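Local coordinates for GH26A (Muricauda sp. MAR_2010_75, PDB 6Q75), which is a family 26 glycoside hydrolase and probably cleaves beta-linked polysaccharides, such as mannans or related beta-glycans, by hydrolysis, at residues V251-V265 with G279-W293. Sequence-based numbering, arbitrary orientation.
Sequences VYHGDYEQKDYDQLV and GQLPRPLVLEAQPKW
NE2 of Q290 is held by two acceptors of the facing segment, the backbone O of Y256 (3.0 Å) and OE1 of Q258 (2.8 Å); both acceptors lie close to the plane of the Q290 amide, although NE2 stands well above the carbonyl plane of each. On the other side of the amide, OE1 of Q290 takes the indole NE1-H of W293 on a lone pair at 2.9 Å, a nearly straight bond (172°), and also a hydrogen from a water that bridges to O of E257. Q258 returns the contact, its NE2 donating to O of A289, because the chain folds over at chi2 (71°) and brings the amide back to the end of helix 284-289. The aliphatic part of Q290 lies over one face of the Y261 ring, CB 3.8 Å from its centroid, while V265 CG2 covers the opposite face. With an alanine at Q290, O of Y256, OE1 of Q258 and NE1 of W293 would probably all lose the amide they share. Y261 also turns its edge to the face of W293, and its OH accepts the backbone N-H of K292. These contacts belong to the (beta/alpha)8 barrel of the family: they join the loop after strand 246-251 and the first turns of helix 258-268 to the loop after the neighbouring parallel strand 273-278 and the short helix 284-289, and on to W293, which leads into the next strand of the barrel. Nearer the strand ends, Y256 lies between P282 CB and V251 CG1 on opposite ring faces, and its OH donates to O of Q280 in the carbonyl plane at 2.7 Å. A second water links that same O to V251 O and G254 N. Y252, packed beside G279, directs its OH to E277.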
loop_
_atom_site.group_PDB
_atom_site.type_symbol
_atom_site.label_atom_id
_atom_site.label_comp_id
_atom_site.label_asym_id
_atom_site.label_seq_id
_atom_site.Cartn_x
_atom_site.Cartn_y
_atom_site.Cartn_z
ATOM N N VAL A 251 8.105 1.591 -7.805
ATOM C CA VAL A 251 8.988 1.826 -8.950
ATOM C C VAL A 251 9.268 3.322 -9.025
ATOM O O VAL A 251 8.375 4.115 -9.355
ATOM C CB VAL A 251 8.391 1.327 -10.273
ATOM C CG1 VAL A 251 9.325 1.744 -11.445
ATOM C CG2 VAL A 251 8.208 -0.194 -10.238
ATOM N N TYR A 252 10.493 3.719 -8.695
ATOM C CA TYR A 252 10.909 5.095 -8.837
ATOM C C TYR A 252 11.856 5.209 -10.031
ATOM O O TYR A 252 12.273 4.207 -10.614
ATOM C CB TYR A 252 11.586 5.596 -7.549
ATOM C CG TYR A 252 10.554 5.835 -6.477
ATOM C CD1 TYR A 252 9.902 7.066 -6.400
ATOM C CD2 TYR A 252 10.198 4.832 -5.579
ATOM C CE1 TYR A 252 8.922 7.298 -5.465
ATOM C CE2 TYR A 252 9.204 5.062 -4.619
ATOM C CZ TYR A 252 8.577 6.300 -4.577
ATOM O OH TYR A 252 7.608 6.582 -3.634
ATOM N N HIS A 253 12.144 6.447 -10.398
ATOM C CA HIS A 253 13.091 6.790 -11.468
ATOM C C HIS A 253 12.674 6.228 -12.821
ATOM O O HIS A 253 13.518 6.077 -13.709
ATOM C CB HIS A 253 14.500 6.300 -11.136
ATOM C CG HIS A 253 14.932 6.605 -9.739
ATOM N ND1 HIS A 253 15.080 7.893 -9.269
ATOM C CD2 HIS A 253 15.263 5.788 -8.714
ATOM C CE1 HIS A 253 15.474 7.855 -8.008
ATOM N NE2 HIS A 253 15.601 6.591 -7.650
ATOM N N GLY A 254 11.387 5.922 -13.001
ATOM C CA GLY A 254 10.891 5.354 -14.246
ATOM C C GLY A 254 11.412 3.968 -14.564
ATOM O O GLY A 254 11.394 3.552 -15.725
ATOM N N ASP A 255 11.867 3.229 -13.551
ATOM C CA ASP A 255 12.555 1.958 -13.757
ATOM C C ASP A 255 11.569 0.802 -13.957
ATOM O O ASP A 255 11.592 -0.196 -13.234
ATOM C CB ASP A 255 13.472 1.685 -12.572
ATOM C CG ASP A 255 14.361 0.469 -12.785
ATOM O OD1 ASP A 255 14.696 0.195 -13.953
ATOM O OD2 ASP A 255 14.695 -0.223 -11.784
ATOM N N TYR A 256 10.732 0.924 -14.998
ATOM C CA TYR A 256 9.697 -0.083 -15.264
ATOM C C TYR A 256 10.292 -1.232 -16.079
ATOM O O TYR A 256 9.949 -1.462 -17.231
ATOM C CB TYR A 256 8.508 0.557 -15.969
ATOM C CG TYR A 256 7.822 1.614 -15.153
ATOM C CD1 TYR A 256 6.945 1.260 -14.119
ATOM C CD2 TYR A 256 8.058 2.969 -15.382
ATOM C CE1 TYR A 256 6.321 2.230 -13.347
ATOM C CE2 TYR A 256 7.441 3.948 -14.611
ATOM C CZ TYR A 256 6.580 3.567 -13.584
ATOM O OH TYR A 256 5.950 4.533 -12.838
ATOM N N GLU A 257 11.198 -1.974 -15.436
ATOM C CA GLU A 257 11.873 -3.086 -16.095
ATOM C C GLU A 257 10.883 -4.184 -16.434
ATOM O O GLU A 257 10.063 -4.571 -15.591
ATOM C CB GLU A 257 12.968 -3.669 -15.206
ATOM C CG GLU A 257 14.064 -2.704 -14.886
ATOM C CD GLU A 257 15.244 -2.853 -15.834
ATOM O OE1 GLU A 257 15.165 -3.659 -16.788
ATOM O OE2 GLU A 257 16.248 -2.149 -15.621
ATOM N N GLN A 258 10.974 -4.697 -17.666
ATOM C CA GLN A 258 10.085 -5.781 -18.084
ATOM C C GLN A 258 10.320 -7.052 -17.265
ATOM O O GLN A 258 9.368 -7.763 -16.924
ATOM C CB GLN A 258 10.272 -6.060 -19.573
ATOM C CG GLN A 258 9.096 -6.813 -20.197
ATOM C CD GLN A 258 7.858 -5.932 -20.301
ATOM O OE1 GLN A 258 7.959 -4.708 -20.381
ATOM N NE2 GLN A 258 6.690 -6.553 -20.307
ATOM N N LYS A 259 11.582 -7.353 -16.949
ATOM C CA LYS A 259 11.897 -8.540 -16.161
ATOM C C LYS A 259 11.278 -8.466 -14.768
ATOM O O LYS A 259 10.783 -9.473 -14.258
ATOM C CB LYS A 259 13.412 -8.711 -16.051
ATOM N N ASP A 260 11.325 -7.290 -14.126
ATOM C CA ASP A 260 10.687 -7.130 -12.811
ATOM C C ASP A 260 9.178 -7.340 -12.903
ATOM O O ASP A 260 8.578 -7.981 -12.031
ATOM C CB ASP A 260 10.958 -5.742 -12.243
ATOM C CG ASP A 260 12.416 -5.505 -11.910
ATOM O OD1 ASP A 260 13.235 -6.447 -11.981
ATOM O OD2 ASP A 260 12.737 -4.346 -11.604
ATOM N N TYR A 261 8.538 -6.758 -13.926
ATOM C CA TYR A 261 7.125 -7.047 -14.177
ATOM C C TYR A 261 6.894 -8.545 -14.336
ATOM O O TYR A 261 5.987 -9.108 -13.709
ATOM C CB TYR A 261 6.663 -6.277 -15.411
ATOM C CG TYR A 261 5.276 -6.555 -15.969
ATOM C CD1 TYR A 261 4.150 -5.930 -15.448
ATOM C CD2 TYR A 261 5.115 -7.357 -17.097
ATOM C CE1 TYR A 261 2.885 -6.155 -16.023
ATOM C CE2 TYR A 261 3.883 -7.578 -17.658
ATOM C CZ TYR A 261 2.775 -6.970 -17.135
ATOM O OH TYR A 261 1.563 -7.208 -17.745
ATOM N N ASP A 262 7.728 -9.217 -15.139
ATOM C CA ASP A 262 7.566 -10.665 -15.324
ATOM C C ASP A 262 7.711 -11.430 -14.000
ATOM O O ASP A 262 6.967 -12.392 -13.745
ATOM C CB ASP A 262 8.594 -11.178 -16.330
ATOM C CG ASP A 262 8.286 -10.771 -17.760
ATOM O OD1 ASP A 262 7.130 -10.405 -18.067
ATOM O OD2 ASP A 262 9.215 -10.830 -18.588
ATOM N N GLN A 263 8.655 -11.012 -13.146
ATOM C CA GLN A 263 8.836 -11.653 -11.839
ATOM C C GLN A 263 7.604 -11.537 -10.960
ATOM O O GLN A 263 7.207 -12.512 -10.308
ATOM C CB GLN A 263 10.001 -11.015 -11.074
ATOM C CG GLN A 263 10.660 -11.871 -9.970
ATOM C CD GLN A 263 11.770 -11.110 -9.183
ATOM O OE1 GLN A 263 11.954 -9.910 -9.381
ATOM N NE2 GLN A 263 12.291 -11.741 -8.128
ATOM N N LEU A 264 6.973 -10.369 -10.946
ATOM C CA LEU A 264 5.828 -10.202 -10.064
ATOM C C LEU A 264 4.610 -10.916 -10.605
ATOM O O LEU A 264 3.846 -11.486 -9.828
ATOM C CB LEU A 264 5.510 -8.724 -9.871
ATOM C CG LEU A 264 4.640 -8.401 -8.663
ATOM C CD1 LEU A 264 5.377 -8.676 -7.368
ATOM C CD2 LEU A 264 4.232 -6.935 -8.751
ATOM N N VAL A 265 4.404 -10.872 -11.924
ATOM C CA VAL A 265 3.291 -11.600 -12.524
ATOM C C VAL A 265 3.404 -13.088 -12.213
ATOM O O VAL A 265 2.407 -13.753 -11.889
ATOM C CB VAL A 265 3.241 -11.347 -14.045
ATOM C CG1 VAL A 265 2.263 -12.314 -14.698
ATOM C CG2 VAL A 265 2.845 -9.903 -14.332
ATOM N N GLY A 279 7.233 7.310 -8.831
ATOM C CA GLY A 279 7.635 8.700 -8.900
ATOM C C GLY A 279 7.341 9.194 -10.305
ATOM O O GLY A 279 6.255 9.712 -10.563
ATOM N N GLN A 280 8.289 9.012 -11.215
ATOM C CA GLN A 280 8.016 9.203 -12.634
ATOM C C GLN A 280 6.873 8.294 -13.077
ATOM O O GLN A 280 6.889 7.091 -12.813
ATOM C CB GLN A 280 9.261 8.868 -13.464
ATOM C CG GLN A 280 10.456 9.739 -13.169
ATOM C CD GLN A 280 11.617 9.418 -14.100
ATOM O OE1 GLN A 280 11.414 8.821 -15.168
ATOM N NE2 GLN A 280 12.836 9.802 -13.698
ATOM N N LEU A 281 5.884 8.878 -13.745
ATOM C CA LEU A 281 4.708 8.114 -14.158
ATOM C C LEU A 281 5.073 7.092 -15.236
ATOM O O LEU A 281 6.027 7.303 -15.992
ATOM C CB LEU A 281 3.635 9.055 -14.690
ATOM C CG LEU A 281 2.865 9.811 -13.611
ATOM C CD1 LEU A 281 2.152 11.010 -14.220
ATOM C CD2 LEU A 281 1.856 8.861 -12.999
ATOM N N PRO A 282 4.312 5.999 -15.352
ATOM C CA PRO A 282 4.497 5.078 -16.490
ATOM C C PRO A 282 3.945 5.684 -17.773
ATOM O O PRO A 282 2.762 6.032 -17.848
ATOM C CB PRO A 282 3.706 3.833 -16.076
ATOM C CG PRO A 282 2.668 4.340 -15.089
ATOM C CD PRO A 282 3.311 5.514 -14.368
ATOM N N ARG A 283 4.801 5.799 -18.790
ATOM C CA ARG A 283 4.348 6.299 -20.070
ATOM C C ARG A 283 3.433 5.284 -20.748
ATOM O O ARG A 283 3.533 4.080 -20.502
ATOM C CB ARG A 283 5.534 6.583 -20.987
ATOM C CG ARG A 283 6.645 7.389 -20.361
ATOM C CD ARG A 283 7.498 8.001 -21.441
ATOM N NE ARG A 283 6.668 8.758 -22.374
ATOM C CZ ARG A 283 7.126 9.387 -23.451
ATOM N NH1 ARG A 283 6.290 10.053 -24.238
ATOM N NH2 ARG A 283 8.420 9.347 -23.742
ATOM N N PRO A 284 2.580 5.746 -21.666
ATOM C CA PRO A 284 1.722 4.812 -22.422
ATOM C C PRO A 284 2.457 3.615 -23.013
ATOM O O PRO A 284 1.918 2.507 -22.961
ATOM C CB PRO A 284 1.136 5.720 -23.515
ATOM C CG PRO A 284 1.022 7.054 -22.814
ATOM C CD PRO A 284 2.259 7.158 -21.958
ATOM N N LEU A 285 3.670 3.791 -23.563
ATOM C CA LEU A 285 4.390 2.643 -24.122
ATOM C C LEU A 285 4.670 1.592 -23.057
ATOM O O LEU A 285 4.589 0.388 -23.326
ATOM C CB LEU A 285 5.717 3.077 -24.745
ATOM C CG LEU A 285 5.932 3.408 -26.211
ATOM C CD1 LEU A 285 7.435 3.503 -26.438
ATOM C CD2 LEU A 285 5.300 2.372 -27.146
ATOM N N VAL A 286 5.037 2.037 -21.852
ATOM C CA VAL A 286 5.259 1.118 -20.741
ATOM C C VAL A 286 3.960 0.397 -20.399
ATOM O O VAL A 286 3.943 -0.825 -20.192
ATOM C CB VAL A 286 5.820 1.877 -19.521
ATOM C CG1 VAL A 286 5.812 1.004 -18.297
ATOM C CG2 VAL A 286 7.248 2.381 -19.779
ATOM N N LEU A 287 2.856 1.154 -20.306
ATOM C CA LEU A 287 1.568 0.546 -19.979
ATOM C C LEU A 287 1.100 -0.408 -21.071
ATOM O O LEU A 287 0.496 -1.439 -20.767
ATOM C CB LEU A 287 0.512 1.623 -19.742
ATOM C CG LEU A 287 0.785 2.576 -18.587
ATOM C CD1 LEU A 287 -0.285 3.648 -18.558
ATOM C CD2 LEU A 287 0.850 1.813 -17.265
ATOM N N GLU A 288 1.400 -0.114 -22.342
ATOM C CA GLU A 288 1.034 -1.043 -23.400
ATOM C C GLU A 288 1.791 -2.359 -23.246
ATOM O O GLU A 288 1.239 -3.437 -23.472
ATOM C CB GLU A 288 1.323 -0.409 -24.768
ATOM C CG GLU A 288 1.033 -1.303 -25.949
ATOM N N ALA A 289 3.054 -2.284 -22.848
ATOM C CA ALA A 289 3.875 -3.471 -22.668
ATOM C C ALA A 289 3.594 -4.175 -21.352
ATOM O O ALA A 289 3.918 -5.363 -21.217
ATOM C CB ALA A 289 5.357 -3.088 -22.663
ATOM N N GLN A 290 3.015 -3.462 -20.393
ATOM C CA GLN A 290 2.811 -3.966 -19.029
ATOM C C GLN A 290 1.367 -3.720 -18.593
ATOM O O GLN A 290 1.085 -3.012 -17.616
ATOM C CB GLN A 290 3.825 -3.330 -18.071
ATOM C CG GLN A 290 5.252 -3.711 -18.445
ATOM C CD GLN A 290 6.332 -2.978 -17.670
ATOM O OE1 GLN A 290 6.062 -2.453 -16.581
ATOM N NE2 GLN A 290 7.530 -2.935 -18.198
ATOM N N PRO A 291 0.416 -4.349 -19.282
ATOM C CA PRO A 291 -1.001 -3.991 -19.095
ATOM C C PRO A 291 -1.581 -4.493 -17.791
ATOM O O PRO A 291 -2.664 -4.045 -17.407
ATOM C CB PRO A 291 -1.690 -4.648 -20.300
ATOM C CG PRO A 291 -0.826 -5.823 -20.614
ATOM C CD PRO A 291 0.599 -5.422 -20.269
ATOM N N LYS A 292 -0.908 -5.400 -17.101
ATOM C CA LYS A 292 -1.501 -5.975 -15.899
ATOM C C LYS A 292 -1.463 -5.036 -14.694
ATOM O O LYS A 292 -2.126 -5.319 -13.690
ATOM C CB LYS A 292 -0.795 -7.292 -15.573
ATOM C CG LYS A 292 -1.205 -8.453 -16.487
ATOM C CD LYS A 292 -0.393 -9.695 -16.176
ATOM C CE LYS A 292 -0.477 -10.722 -17.299
ATOM N NZ LYS A 292 -1.731 -11.471 -17.272
ATOM N N TRP A 293 -0.706 -3.939 -14.730
ATOM C CA TRP A 293 -0.730 -3.024 -13.591
ATOM C C TRP A 293 -2.146 -2.485 -13.405
ATOM O O TRP A 293 -2.733 -1.925 -14.332
ATOM C CB TRP A 293 0.256 -1.869 -13.787
ATOM C CG TRP A 293 1.698 -2.248 -13.902
ATOM C CD1 TRP A 293 2.531 -1.979 -14.968
ATOM C CD2 TRP A 293 2.524 -2.880 -12.904
ATOM N NE1 TRP A 293 3.807 -2.423 -14.694
ATOM C CE2 TRP A 293 3.825 -2.986 -13.443
ATOM C CE3 TRP A 293 2.281 -3.393 -11.616
ATOM C CZ2 TRP A 293 4.883 -3.570 -12.748
ATOM C CZ3 TRP A 293 3.339 -3.966 -10.926
ATOM C CH2 TRP A 293 4.622 -4.052 -11.490
HETATM O O HOH W 1 8.955 5.943 -11.322
HETATM O O HOH W 2 11.178 9.223 -9.447
HETATM O O HOH W 3 8.036 -2.848 -14.513
#